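Local atomic coordinates of chloroplast pentatricopeptide repeat protein 10 (Zea mays, PDB entry 4M59), a protein that binds two similar intergenic RNA elements near the chloroplast atpH and psaJ genes and shields the transcripts from exonucleases. Residues S41-L46 with L56-W61; A68-L73 with T96-G101; A88-L93 with H114-A119; R121-L126 with G152-S157; P139-Y144 with A171-D176. The protein carries 4 engineered substitutions. All blocks are in the same frame, centred on the assembly; numbering follows the deposited sequence.

Contact 1. Residues S41-L46 with L56-W61; sequences SLLKAL and LALLRW
Leu-42 opens the contact from helix 39-47, setting its CD1 3.8 Å from CD2 of Leu-58 on helix 52-65. The two side chains cross at about a right angle, and CB of Leu-42 lies against the same methyl. One residue on, Leu-43 splits its branches between two partners: CD2 comes to 4.1 Å from CD2 of Leu-58, while CD1 meets CG of Leu-59 at 4.1 Å. A turn after Leu-42, Leu-46 adds CD1, 4.2 Å from that same Leu-58 CD2. One methyl group of Leu-58 is therefore met by three leucines. It gets there because CG stands opposite the backbone N (chi1 -173°), which carries the branch out toward helix 39-47. The helices run nearly antiparallel, their local axes 164° apart and 10.2 Å from each other, as expected of paired helices in an alpha-helical hairpin. Other helices close the surroundings: Leu-42 and Leu-46 also touch Val-12, Leu-58 packs on Leu-27, and Leu-43 and Leu-59 both rest on Val-76 of helix 70-82. With leucine side chains alone meeting across the interface and no hydrogen bond across it, cohesion here comes from burying hydrocarbon, and the fit depends on the shapes of the branches.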
# COMPACT_ATOMS: atom_id res chain seq x y z
N SER A 41 -22.47 19.18 38.84
CA SER A 41 -23.73 19.31 38.12
C SER A 41 -23.49 19.86 36.72
O SER A 41 -24.00 19.33 35.74
CB SER A 41 -24.69 20.22 38.88
OG SER A 41 -25.88 19.53 39.22
N LEU A 42 -22.70 20.92 36.64
CA LEU A 42 -22.35 21.53 35.36
C LEU A 42 -21.65 20.51 34.47
O LEU A 42 -21.89 20.46 33.27
CB LEU A 42 -21.46 22.75 35.57
CG LEU A 42 -22.09 23.95 36.26
CD1 LEU A 42 -21.15 25.15 36.20
CD2 LEU A 42 -23.43 24.28 35.64
N LEU A 43 -20.79 19.71 35.08
CA LEU A 43 -20.05 18.69 34.36
C LEU A 43 -20.99 17.67 33.71
O LEU A 43 -20.85 17.35 32.53
CB LEU A 43 -19.07 17.97 35.29
CG LEU A 43 -18.02 18.86 35.97
CD1 LEU A 43 -16.80 18.03 36.36
CD2 LEU A 43 -17.62 20.01 35.06
N LYS A 44 -21.93 17.18 34.51
CA LYS A 44 -22.91 16.21 34.04
C LYS A 44 -23.72 16.78 32.89
O LYS A 44 -24.08 16.06 31.96
CB LYS A 44 -23.83 15.79 35.18
CG LYS A 44 -24.82 14.69 34.81
CD LYS A 44 -25.02 13.71 35.96
CE LYS A 44 -26.27 12.88 35.77
NZ LYS A 44 -26.24 11.63 36.58
N ALA A 45 -24.01 18.07 32.96
CA ALA A 45 -24.75 18.72 31.89
C ALA A 45 -23.92 18.90 30.64
O ALA A 45 -24.42 18.72 29.54
CB ALA A 45 -25.29 20.05 32.35
N LEU A 46 -22.67 19.27 30.80
CA LEU A 46 -21.83 19.52 29.65
C LEU A 46 -21.59 18.25 28.86
O LEU A 46 -21.39 18.29 27.66
CB LEU A 46 -20.51 20.15 30.07
CG LEU A 46 -20.62 21.55 30.66
CD1 LEU A 46 -19.39 21.90 31.46
CD2 LEU A 46 -20.81 22.55 29.57
N LEU A 56 -13.84 19.57 30.84
CA LEU A 56 -12.47 19.43 31.29
C LEU A 56 -11.91 20.79 31.64
O LEU A 56 -11.26 20.96 32.66
CB LEU A 56 -11.64 18.81 30.19
CG LEU A 56 -10.59 17.77 30.55
CD1 LEU A 56 -9.71 17.54 29.38
CD2 LEU A 56 -9.77 18.22 31.71
N ALA A 57 -12.17 21.76 30.79
CA ALA A 57 -11.63 23.08 30.97
C ALA A 57 -12.14 23.71 32.24
O ALA A 57 -11.45 24.48 32.89
CB ALA A 57 -11.99 23.93 29.80
N LEU A 58 -13.39 23.40 32.58
CA LEU A 58 -14.00 23.93 33.79
C LEU A 58 -13.36 23.27 35.01
O LEU A 58 -13.06 23.93 36.00
CB LEU A 58 -15.51 23.67 33.79
CG LEU A 58 -16.32 24.31 34.92
CD1 LEU A 58 -16.03 25.80 35.02
CD2 LEU A 58 -17.81 24.07 34.70
N LEU A 59 -13.16 21.96 34.91
CA LEU A 59 -12.52 21.20 35.95
C LEU A 59 -11.20 21.83 36.30
O LEU A 59 -10.89 22.06 37.46
CB LEU A 59 -12.27 19.80 35.44
CG LEU A 59 -12.72 18.64 36.30
CD1 LEU A 59 -11.85 17.49 35.97
CD2 LEU A 59 -12.63 18.96 37.76
N ARG A 60 -10.41 22.08 35.27
CA ARG A 60 -9.09 22.68 35.44
C ARG A 60 -9.24 24.09 36.00
O ARG A 60 -8.42 24.55 36.79
CB ARG A 60 -8.34 22.72 34.11
CG ARG A 60 -8.45 21.44 33.31
CD ARG A 60 -7.16 21.16 32.53
NE ARG A 60 -6.18 20.47 33.35
CZ ARG A 60 -5.67 19.28 33.05
NH1 ARG A 60 -6.05 18.65 31.95
NH2 ARG A 60 -4.77 18.72 33.85
N TRP A 61 -10.30 24.78 35.58
CA TRP A 61 -10.57 26.11 36.09
C TRP A 61 -10.92 26.02 37.54
O TRP A 61 -10.23 26.55 38.39
CB TRP A 61 -11.72 26.77 35.35
CG TRP A 61 -11.98 28.15 35.85
CD1 TRP A 61 -11.29 29.27 35.53
CD2 TRP A 61 -12.99 28.56 36.77
NE1 TRP A 61 -11.80 30.35 36.18
CE2 TRP A 61 -12.85 29.94 36.96
CE3 TRP A 61 -13.99 27.89 37.46
CZ2 TRP A 61 -13.68 30.66 37.79
CZ3 TRP A 61 -14.80 28.60 38.29
CH2 TRP A 61 -14.65 29.97 38.45

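Contact 2. Residues A68-L73 with T96-G101; sequences ADASAL and TPLPPG
In this helical-repeat array the start of helix 70-82 meets the linker that follows helix 86-95, both largely within the span predicted as PPR 1. Leu-98, in that linker, lays CD2 over the backbone at the start of helix 70-82, 3.4 Å from Ala-70 N. Its other methyl, CD1, turns to Leu-73 and lies 3.2 Å from CD2 of that residue, the two leucines crossing at about a right angle. With chi1 at 177° the two methyls of Leu-73 divide between Leu-98 and Pro-97, CD1 of Leu-73 lying 4.0 Å from CG of Pro-97. Nearer the surface, CD of Pro-99 sits 3.5 Å from the carbonyl O of Ala-68, whose CB faces Pro-97 O. Leu-104, further along the linker, touches both Leu-73 and Leu-98. No hydrogen bond joins the two segments. Between them the linker is held by van der Waals packing, mostly apolar, with Leu-98 pressed against both a side chain and the helix's first turn.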
# COMPACT_ATOMS: atom_id res chain seq x y z
N ALA A 68 -13.29 22.27 42.84
CA ALA A 68 -13.53 20.95 42.31
C ALA A 68 -13.23 19.91 43.37
O ALA A 68 -12.15 19.88 43.92
CB ALA A 68 -12.67 20.73 41.11
N ASP A 69 -14.20 19.07 43.66
CA ASP A 69 -13.95 17.94 44.53
C ASP A 69 -13.78 16.67 43.72
O ASP A 69 -14.00 16.65 42.51
CB ASP A 69 -15.03 17.78 45.60
CG ASP A 69 -16.42 17.63 45.03
OD1 ASP A 69 -16.65 18.03 43.87
OD2 ASP A 69 -17.31 17.12 45.74
N ALA A 70 -13.36 15.63 44.40
CA ALA A 70 -13.10 14.35 43.79
C ALA A 70 -14.29 13.85 43.01
O ALA A 70 -14.13 13.22 41.99
CB ALA A 70 -12.76 13.37 44.84
N SER A 71 -15.48 14.15 43.51
CA SER A 71 -16.72 13.72 42.85
C SER A 71 -16.82 14.29 41.44
O SER A 71 -17.43 13.68 40.56
CB SER A 71 -17.94 14.15 43.67
OG SER A 71 -18.68 13.02 44.10
N ALA A 72 -16.21 15.46 41.22
CA ALA A 72 -16.24 16.10 39.94
C ALA A 72 -15.25 15.46 38.98
O ALA A 72 -15.58 15.18 37.84
CB ALA A 72 -15.92 17.54 40.10
N LEU A 73 -14.04 15.25 39.46
CA LEU A 73 -13.00 14.65 38.65
C LEU A 73 -13.43 13.29 38.18
O LEU A 73 -13.27 12.94 37.03
CB LEU A 73 -11.71 14.53 39.46
CG LEU A 73 -10.54 13.86 38.75
CD1 LEU A 73 -10.05 14.70 37.60
CD2 LEU A 73 -9.42 13.61 39.71
N THR A 96 -3.17 17.56 38.30
CA THR A 96 -3.87 17.45 39.57
C THR A 96 -4.77 18.65 39.83
O THR A 96 -4.29 19.71 40.27
CB THR A 96 -2.89 17.30 40.75
OG1 THR A 96 -1.71 16.61 40.30
CG2 THR A 96 -3.53 16.52 41.88
N PRO A 97 -6.06 18.49 39.57
CA PRO A 97 -7.03 19.56 39.80
C PRO A 97 -7.76 19.36 41.13
O PRO A 97 -8.83 19.94 41.33
CB PRO A 97 -8.00 19.41 38.64
CG PRO A 97 -7.93 17.97 38.28
CD PRO A 97 -6.51 17.55 38.52
N LEU A 98 -7.19 18.55 42.01
CA LEU A 98 -7.80 18.27 43.30
C LEU A 98 -7.02 18.90 44.44
O LEU A 98 -5.79 19.04 44.36
CB LEU A 98 -7.91 16.76 43.52
CG LEU A 98 -8.88 16.00 42.61
CD1 LEU A 98 -8.63 14.50 42.70
CD2 LEU A 98 -10.32 16.32 42.99
N PRO A 99 -7.71 19.26 45.52
CA PRO A 99 -7.03 19.81 46.70
C PRO A 99 -6.29 18.72 47.48
O PRO A 99 -6.59 17.55 47.28
CB PRO A 99 -8.20 20.35 47.53
CG PRO A 99 -9.36 19.50 47.15
CD PRO A 99 -9.17 19.18 45.69
N PRO A 100 -5.35 19.10 48.33
CA PRO A 100 -4.59 18.10 49.09
C PRO A 100 -5.48 17.23 49.98
O PRO A 100 -6.45 17.73 50.55
CB PRO A 100 -3.66 18.95 49.96
CG PRO A 100 -4.39 20.24 50.13
CD PRO A 100 -5.13 20.47 48.84
N GLY A 101 -5.15 15.94 50.10
CA GLY A 101 -5.91 15.05 50.96
C GLY A 101 -7.09 14.40 50.26
O GLY A 101 -7.99 13.88 50.90

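Contact 3. Residues A88-L93 with H114-A119; sequences AVCALL and HALSRA. With nucleotides of chain D.
Leu-93 and Leu-116 meet end to end through their methyls, with CD2 of Leu-93 3.5 Å from CD2 of Leu-116. That Leu-116 methyl also lies 3.8 Å from SG of Cys-90, bringing the two residues of helix 86-95 onto one leucine. The sulfur points across to helix 106-117 because it stands opposite its own carbonyl carbon (chi1 -66°), and it comes 3.3 Å from the backbone O of Ala-115. CB of Ala-115 completes the patch, 3.9 Å from SG of Cys-90 and 4.2 Å from CB of Val-89. His-114, next to Ala-115, faces the RNA instead: C5' of nucleotide U2 of chain D sits over the centre of its imidazole, 3.4 Å above the ring plane, a sugar-on-ring contact. His-86 meets the same imidazole with its ring plane at about 90°. Beyond the helix end, Ala-119 makes a backbone hydrogen bond to the second subunit. Helix 86-95, its segment in predicted PPR 1, thus packs on helix 106-117, its segment in predicted PPR 2, the helix-on-helix stacking from which a PPR superhelix is built.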
# COMPACT_ATOMS: atom_id res chain seq x y z
N ALA A 88 -5.94 12.57 27.97
CA ALA A 88 -6.49 13.65 28.74
C ALA A 88 -6.56 13.28 30.19
O ALA A 88 -6.47 14.12 31.06
CB ALA A 88 -7.84 13.98 28.22
N VAL A 89 -6.70 11.99 30.45
CA VAL A 89 -6.77 11.48 31.80
C VAL A 89 -5.38 11.38 32.40
O VAL A 89 -5.20 11.56 33.59
CB VAL A 89 -7.45 10.12 31.85
CG1 VAL A 89 -7.68 9.70 33.26
CG2 VAL A 89 -8.76 10.16 31.11
N CYS A 90 -4.39 11.10 31.57
CA CYS A 90 -3.02 11.05 32.05
C CYS A 90 -2.56 12.45 32.33
O CYS A 90 -1.55 12.66 32.96
CB CYS A 90 -2.11 10.41 31.02
SG CYS A 90 -2.42 8.69 30.71
N ALA A 91 -3.33 13.42 31.86
CA ALA A 91 -3.02 14.81 32.09
C ALA A 91 -3.46 15.20 33.47
O ALA A 91 -2.71 15.80 34.21
CB ALA A 91 -3.73 15.64 31.09
N LEU A 92 -4.69 14.85 33.79
CA LEU A 92 -5.28 15.11 35.09
C LEU A 92 -4.47 14.48 36.17
O LEU A 92 -4.36 14.99 37.27
CB LEU A 92 -6.66 14.51 35.13
CG LEU A 92 -7.60 15.12 34.11
CD1 LEU A 92 -8.89 14.36 34.07
CD2 LEU A 92 -7.86 16.54 34.50
N LEU A 93 -3.90 13.34 35.85
CA LEU A 93 -3.03 12.65 36.76
C LEU A 93 -1.79 13.48 36.99
O LEU A 93 -1.20 13.46 38.05
CB LEU A 93 -2.66 11.32 36.16
CG LEU A 93 -1.58 10.55 36.89
CD1 LEU A 93 -2.23 9.66 37.88
CD2 LEU A 93 -0.81 9.77 35.91
N HIS A 114 -5.69 2.25 33.27
CA HIS A 114 -5.79 1.78 31.92
C HIS A 114 -5.26 2.83 30.99
O HIS A 114 -4.69 2.52 29.96
CB HIS A 114 -7.22 1.48 31.57
CG HIS A 114 -7.43 1.15 30.14
ND1 HIS A 114 -8.32 1.83 29.34
CD2 HIS A 114 -6.85 0.21 29.35
CE1 HIS A 114 -8.28 1.33 28.12
NE2 HIS A 114 -7.40 0.34 28.10
N ALA A 115 -5.45 4.08 31.36
CA ALA A 115 -4.97 5.18 30.56
C ALA A 115 -3.47 5.26 30.60
O ALA A 115 -2.83 5.62 29.62
CB ALA A 115 -5.56 6.47 31.05
N LEU A 116 -2.89 4.90 31.73
CA LEU A 116 -1.45 4.88 31.87
C LEU A 116 -0.88 3.69 31.16
O LEU A 116 0.28 3.68 30.77
CB LEU A 116 -1.07 4.80 33.33
CG LEU A 116 -1.32 6.05 34.15
CD1 LEU A 116 -0.93 5.77 35.56
CD2 LEU A 116 -0.48 7.12 33.59
N SER A 117 -1.69 2.67 31.00
CA SER A 117 -1.25 1.44 30.38
C SER A 117 -1.21 1.63 28.89
O SER A 117 -0.41 1.02 28.20
CB SER A 117 -2.20 0.31 30.75
OG SER A 117 -1.69 -0.94 30.36
N ARG A 118 -2.11 2.47 28.38
CA ARG A 118 -2.25 2.68 26.95
C ARG A 118 -1.22 3.66 26.40
O ARG A 118 -1.24 4.00 25.22
CB ARG A 118 -3.66 3.19 26.62
CG ARG A 118 -4.67 2.08 26.38
CD ARG A 118 -5.46 2.32 25.11
NE ARG A 118 -5.47 1.15 24.25
CZ ARG A 118 -5.10 1.15 22.97
NH1 ARG A 118 -5.15 0.03 22.26
NH2 ARG A 118 -4.69 2.27 22.40
N ALA A 119 -0.31 4.11 27.26
CA ALA A 119 0.68 5.07 26.85
C ALA A 119 2.05 4.51 27.14
O ALA A 119 3.06 5.15 26.93
CB ALA A 119 0.47 6.35 27.58
P U D 2 -12.53 -0.38 28.53
OP1 U D 2 -11.80 0.05 27.31
OP2 U D 2 -13.88 -0.98 28.40
O5' U D 2 -11.60 -1.42 29.31
C5' U D 2 -10.30 -1.06 29.73
C4' U D 2 -9.54 -2.26 30.24
O4' U D 2 -10.24 -2.85 31.36
C3' U D 2 -9.40 -3.41 29.25
O3' U D 2 -8.34 -3.20 28.33
C2' U D 2 -9.22 -4.63 30.15
O2' U D 2 -7.87 -4.73 30.59
C1' U D 2 -10.10 -4.25 31.35
N1 U D 2 -11.45 -4.87 31.29
C2 U D 2 -11.67 -6.04 31.99
O2 U D 2 -10.81 -6.60 32.64
N3 U D 2 -12.94 -6.55 31.89
C4 U D 2 -14.00 -6.01 31.18
O4 U D 2 -15.09 -6.58 31.18
C5 U D 2 -13.69 -4.80 30.49
C6 U D 2 -12.46 -4.28 30.56

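Contact 4. Residues R121-L126 with G152-S157; sequences RYERAL and GRMGRS
The first turn of helix 122-132 faces the connection between helices 141-151 and 158-170, with CA of Tyr-122 7.1 Å from CA of Met-154. The segments fall in the adjacent predicted repeats PPR 2 and PPR 3, so this is a junction between neighbouring units of the helical-repeat array. Tyr-122 and Met-154 run alongside each other, pointing opposite ways, CD2 of the tyrosine lying 3.6 Å from CG of the methionine. Arg-153 crosses the far end of the tyrosine obliquely, its CB 3.5 Å from the Tyr-122 OH. The tyrosine ring and the guanidinium plane are turned 36° from each other. Past that point the arginine extends away: its NE forms a salt bridge with Asp-149, and its NH2 pairs with an RNA phosphate. Met-154 bends at its last torsion (chi3 74°), which turns CE toward helix 122-132. There it meets CD1 of Leu-126 tip to tip at 3.9 Å. On the more exposed flank, the same CE lies 3.7 Å from OE2 of Glu-123.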
# COMPACT_ATOMS: atom_id res chain seq x y z
N ARG A 121 3.09 3.86 29.94
CA ARG A 121 3.54 4.35 31.24
C ARG A 121 3.25 3.33 32.32
O ARG A 121 2.47 3.58 33.24
CB ARG A 121 2.87 5.69 31.56
CG ARG A 121 3.12 6.76 30.51
CD ARG A 121 2.52 8.09 30.93
NE ARG A 121 3.20 8.66 32.09
CZ ARG A 121 2.76 9.71 32.77
NH1 ARG A 121 1.64 10.32 32.40
NH2 ARG A 121 3.45 10.16 33.81
N TYR A 122 3.88 2.16 32.19
CA TYR A 122 3.65 1.05 33.11
C TYR A 122 4.22 1.31 34.50
O TYR A 122 3.50 1.25 35.49
CB TYR A 122 4.24 -0.23 32.52
CG TYR A 122 3.78 -0.52 31.11
CD1 TYR A 122 2.48 -0.24 30.72
CD2 TYR A 122 4.65 -1.06 30.17
CE1 TYR A 122 2.06 -0.50 29.43
CE2 TYR A 122 4.23 -1.32 28.88
CZ TYR A 122 2.93 -1.04 28.52
OH TYR A 122 2.51 -1.30 27.24
N GLU A 123 5.51 1.60 34.55
CA GLU A 123 6.18 1.86 35.82
C GLU A 123 5.41 2.88 36.65
O GLU A 123 5.54 2.92 37.87
CB GLU A 123 7.61 2.34 35.59
CG GLU A 123 8.47 1.37 34.80
CD GLU A 123 8.92 0.19 35.63
OE1 GLU A 123 9.80 -0.57 35.17
OE2 GLU A 123 8.39 0.01 36.75
N ARG A 124 4.61 3.70 35.98
CA ARG A 124 3.83 4.73 36.65
C ARG A 124 2.49 4.17 37.11
O ARG A 124 1.95 4.58 38.14
CB ARG A 124 3.60 5.92 35.72
CG ARG A 124 3.55 7.26 36.44
CD ARG A 124 2.12 7.63 36.80
NE ARG A 124 1.91 7.63 38.24
CZ ARG A 124 1.98 8.71 39.02
NH1 ARG A 124 2.27 9.89 38.48
NH2 ARG A 124 1.78 8.61 40.32
N ALA A 125 1.94 3.24 36.33
CA ALA A 125 0.66 2.62 36.65
C ALA A 125 0.78 1.80 37.93
O ALA A 125 -0.14 1.77 38.75
CB ALA A 125 0.20 1.75 35.50
N LEU A 126 1.91 1.13 38.10
CA LEU A 126 2.15 0.32 39.28
C LEU A 126 2.28 1.19 40.52
O LEU A 126 1.89 0.79 41.61
CB LEU A 126 3.42 -0.53 39.10
CG LEU A 126 3.38 -1.57 37.98
CD1 LEU A 126 4.56 -2.52 38.10
CD2 LEU A 126 2.06 -2.33 38.00
N GLY A 152 2.14 -7.70 32.07
CA GLY A 152 2.35 -8.52 30.90
C GLY A 152 3.01 -7.84 29.73
O GLY A 152 3.38 -8.48 28.77
N ARG A 153 3.13 -6.52 29.80
CA ARG A 153 3.68 -5.75 28.69
C ARG A 153 5.04 -5.15 29.05
O ARG A 153 5.66 -4.46 28.24
CB ARG A 153 2.71 -4.64 28.28
CG ARG A 153 1.25 -5.05 28.30
CD ARG A 153 0.42 -4.19 27.36
NE ARG A 153 -0.94 -4.68 27.23
CZ ARG A 153 -1.50 -5.05 26.08
NH1 ARG A 153 -0.81 -4.99 24.95
NH2 ARG A 153 -2.75 -5.48 26.06
N MET A 154 5.49 -5.42 30.27
CA MET A 154 6.76 -4.91 30.72
C MET A 154 7.84 -5.93 30.47
O MET A 154 8.92 -5.60 30.01
CB MET A 154 6.70 -4.61 32.21
CG MET A 154 5.73 -3.54 32.58
SD MET A 154 5.33 -3.48 34.32
CE MET A 154 6.82 -2.78 34.95
N GLY A 155 7.53 -7.18 30.77
CA GLY A 155 8.51 -8.23 30.63
C GLY A 155 9.06 -8.62 31.98
O GLY A 155 9.05 -7.82 32.90
N ARG A 156 9.54 -9.84 32.08
CA ARG A 156 10.10 -10.36 33.32
C ARG A 156 9.19 -10.10 34.50
O ARG A 156 9.65 -9.65 35.55
CB ARG A 156 11.46 -9.74 33.58
CG ARG A 156 12.54 -10.21 32.64
CD ARG A 156 13.88 -9.61 32.99
NE ARG A 156 14.94 -10.12 32.13
CZ ARG A 156 15.15 -9.70 30.89
NH1 ARG A 156 14.38 -8.77 30.35
NH2 ARG A 156 16.13 -10.22 30.18
N SER A 157 7.89 -10.32 34.33
CA SER A 157 6.94 -9.95 35.37
C SER A 157 6.06 -11.11 35.81
O SER A 157 5.01 -10.91 36.42
CB SER A 157 6.07 -8.78 34.90
OG SER A 157 6.85 -7.82 34.22

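Contact 5. Residues P139-Y144 with A171-D176; sequences PTLVTY and AGVEPD. With nucleotides of chain D.
Leu-141 is the tight centre of this contact, fitted by both methyls into the linker before helix 177-188. CD1 sits 3.2 Å from the carbonyl O of Glu-174 and 4.0 Å from CG1 of Val-173. CD2 of Leu-141 lies against the carboxylate carbon of Asp-176, 3.9 Å from that CG, while OD1 of the aspartate is engaged by Thr-179 and Asn-145. Beside Leu-141, Tyr-144 brings CE2 to 3.9 Å from CG2 of Val-173, and CB of Pro-139 lies over one face of the Tyr-144 ring, offset toward its rim. The segments span the two ends of the predicted PPR 3 repeat; here helix 141-151 packs on the linker that leads into helix 177-188. Toward the surface the fit thins out: exposed Ala-171 offers a single contact, its CB 3.9 Å from Tyr-144 OH, and the side chain of Glu-174 points away into an exposed, poorly ordered position. The opposite flank of helix 141-151 belongs to the RNA. Val-142 points away from the linker and wedges between two nucleotides of chain D, with CG2 3.3 Å from O6 of G1 and CG1 3.4 Å from O4' of U2. Thr-140, at the N-cap, accepts a weak bond from Val-142 N on its OG1.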
# COMPACT_ATOMS: atom_id res chain seq x y z
N PRO A 139 -9.27 -2.89 45.28
CA PRO A 139 -9.36 -3.03 43.84
C PRO A 139 -10.43 -4.00 43.41
O PRO A 139 -10.77 -4.92 44.14
CB PRO A 139 -7.97 -3.54 43.47
CG PRO A 139 -7.34 -3.95 44.70
CD PRO A 139 -7.92 -3.16 45.78
N THR A 140 -10.98 -3.78 42.23
CA THR A 140 -11.98 -4.68 41.69
C THR A 140 -11.35 -5.54 40.63
O THR A 140 -10.16 -5.47 40.40
CB THR A 140 -13.17 -3.93 41.07
OG1 THR A 140 -13.02 -3.87 39.66
CG2 THR A 140 -13.29 -2.55 41.63
N LEU A 141 -12.17 -6.33 39.96
CA LEU A 141 -11.69 -7.33 39.03
C LEU A 141 -10.98 -6.67 37.88
O LEU A 141 -9.88 -7.05 37.53
CB LEU A 141 -12.87 -8.13 38.50
CG LEU A 141 -12.51 -9.28 37.57
CD1 LEU A 141 -11.79 -10.34 38.34
CD2 LEU A 141 -13.73 -9.84 36.92
N VAL A 142 -11.62 -5.68 37.31
CA VAL A 142 -11.07 -4.94 36.20
C VAL A 142 -9.81 -4.22 36.62
O VAL A 142 -8.87 -4.08 35.85
CB VAL A 142 -12.08 -3.97 35.68
CG1 VAL A 142 -11.58 -3.28 34.47
CG2 VAL A 142 -13.32 -4.70 35.35
N THR A 143 -9.77 -3.77 37.86
CA THR A 143 -8.57 -3.17 38.39
C THR A 143 -7.44 -4.18 38.41
O THR A 143 -6.35 -3.91 37.95
CB THR A 143 -8.80 -2.59 39.78
OG1 THR A 143 -9.87 -1.65 39.73
CG2 THR A 143 -7.59 -1.88 40.27
N TYR A 144 -7.71 -5.36 38.96
CA TYR A 144 -6.69 -6.38 39.03
C TYR A 144 -6.28 -6.77 37.63
O TYR A 144 -5.13 -7.03 37.37
CB TYR A 144 -7.19 -7.61 39.77
CG TYR A 144 -7.24 -7.52 41.28
CD1 TYR A 144 -6.12 -7.73 42.04
CD2 TYR A 144 -8.42 -7.25 41.93
CE1 TYR A 144 -6.17 -7.66 43.41
CE2 TYR A 144 -8.47 -7.17 43.29
CZ TYR A 144 -7.35 -7.38 44.03
OH TYR A 144 -7.42 -7.29 45.39
N ALA A 171 -8.62 -12.00 48.20
CA ALA A 171 -9.53 -10.93 48.56
C ALA A 171 -10.88 -11.35 48.07
O ALA A 171 -11.81 -10.56 47.95
CB ALA A 171 -9.13 -9.65 47.93
N GLY A 172 -10.97 -12.64 47.76
CA GLY A 172 -12.22 -13.24 47.36
C GLY A 172 -12.62 -12.79 45.99
O GLY A 172 -13.80 -12.79 45.64
N VAL A 173 -11.63 -12.38 45.20
CA VAL A 173 -11.87 -11.91 43.84
C VAL A 173 -11.52 -13.01 42.85
O VAL A 173 -10.37 -13.46 42.80
CB VAL A 173 -11.04 -10.65 43.51
CG1 VAL A 173 -11.66 -9.90 42.35
CG2 VAL A 173 -10.94 -9.76 44.74
N GLU A 174 -12.50 -13.46 42.08
CA GLU A 174 -12.30 -14.56 41.16
C GLU A 174 -11.99 -14.09 39.75
O GLU A 174 -12.70 -13.26 39.18
CB GLU A 174 -13.52 -15.48 41.16
CG GLU A 174 -13.25 -16.88 41.68
CD GLU A 174 -14.06 -17.20 42.92
OE1 GLU A 174 -13.46 -17.33 44.00
OE2 GLU A 174 -15.30 -17.33 42.81
N PRO A 175 -10.92 -14.65 39.20
CA PRO A 175 -10.48 -14.37 37.84
C PRO A 175 -11.57 -14.67 36.85
O PRO A 175 -12.50 -15.39 37.15
CB PRO A 175 -9.33 -15.34 37.65
CG PRO A 175 -8.80 -15.53 38.99
CD PRO A 175 -9.98 -15.54 39.89
N ASP A 176 -11.44 -14.11 35.65
CA ASP A 176 -12.40 -14.38 34.60
C ASP A 176 -11.71 -14.64 33.27
O ASP A 176 -10.54 -14.99 33.23
CB ASP A 176 -13.40 -13.22 34.48
CG ASP A 176 -12.82 -12.01 33.82
OD1 ASP A 176 -11.60 -11.81 33.91
OD2 ASP A 176 -13.59 -11.26 33.21
O5' G D 1 -16.32 1.03 30.57
C5' G D 1 -15.50 2.18 30.39
C4' G D 1 -14.17 2.02 31.08
O4' G D 1 -14.36 1.93 32.52
C3' G D 1 -13.38 0.77 30.73
O3' G D 1 -12.65 0.88 29.52
C2' G D 1 -12.49 0.59 31.95
O2' G D 1 -11.40 1.51 31.91
C1' G D 1 -13.44 1.01 33.07
N9 G D 1 -14.18 -0.14 33.64
C8 G D 1 -14.91 -1.08 32.95
N7 G D 1 -15.47 -1.97 33.72
C5 G D 1 -15.10 -1.60 34.99
C6 G D 1 -15.42 -2.20 36.24
O6 G D 1 -16.10 -3.20 36.45
N1 G D 1 -14.84 -1.51 37.29
C2 G D 1 -14.07 -0.38 37.18
N2 G D 1 -13.61 0.12 38.34
N3 G D 1 -13.77 0.19 36.02
C4 G D 1 -14.32 -0.46 34.97
P U D 2 -12.53 -0.38 28.53
OP1 U D 2 -11.80 0.05 27.31
OP2 U D 2 -13.88 -0.98 28.40
O5' U D 2 -11.60 -1.42 29.31
C5' U D 2 -10.30 -1.06 29.73
C4' U D 2 -9.54 -2.26 30.24
O4' U D 2 -10.24 -2.85 31.36
C3' U D 2 -9.40 -3.41 29.25
O3' U D 2 -8.34 -3.20 28.33
C2' U D 2 -9.22 -4.63 30.15
O2' U D 2 -7.87 -4.73 30.59
C1' U D 2 -10.10 -4.25 31.35
N1 U D 2 -11.45 -4.87 31.29
C2 U D 2 -11.67 -6.04 31.99
O2 U D 2 -10.81 -6.60 32.64
N3 U D 2 -12.94 -6.55 31.89
C4 U D 2 -14.00 -6.01 31.18
O4 U D 2 -15.09 -6.58 31.18
C5 U D 2 -13.69 -4.80 30.49
C6 U D 2 -12.46 -4.28 30.56

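Contacts 1, 2 and 3 form a continuous apolar run. Contact 1 touches contact 2 where Leu-59 CD1 lies 3.7 Å from Leu-73 CD1, and contact 2 meets contact 3 where Leu-73 CD1 is 3.7 Å from Leu-92 CD1. Contact 3 then adjoins contact 4, with Leu-116 CD1 3.7 Å from Ala-125 CA; both also touch the second subunit. Contact 5 touches none of the others; its nearest atoms are about 7 Å from contact 3 and about 8 Å from contact 4, with which it alternates along the chain. Distance from the RNA divides the set: contacts 1 and 2 keep their nearest atoms about 16 Å and 12 Å away, whereas contacts 3, 4 and 5 each bring residues onto it.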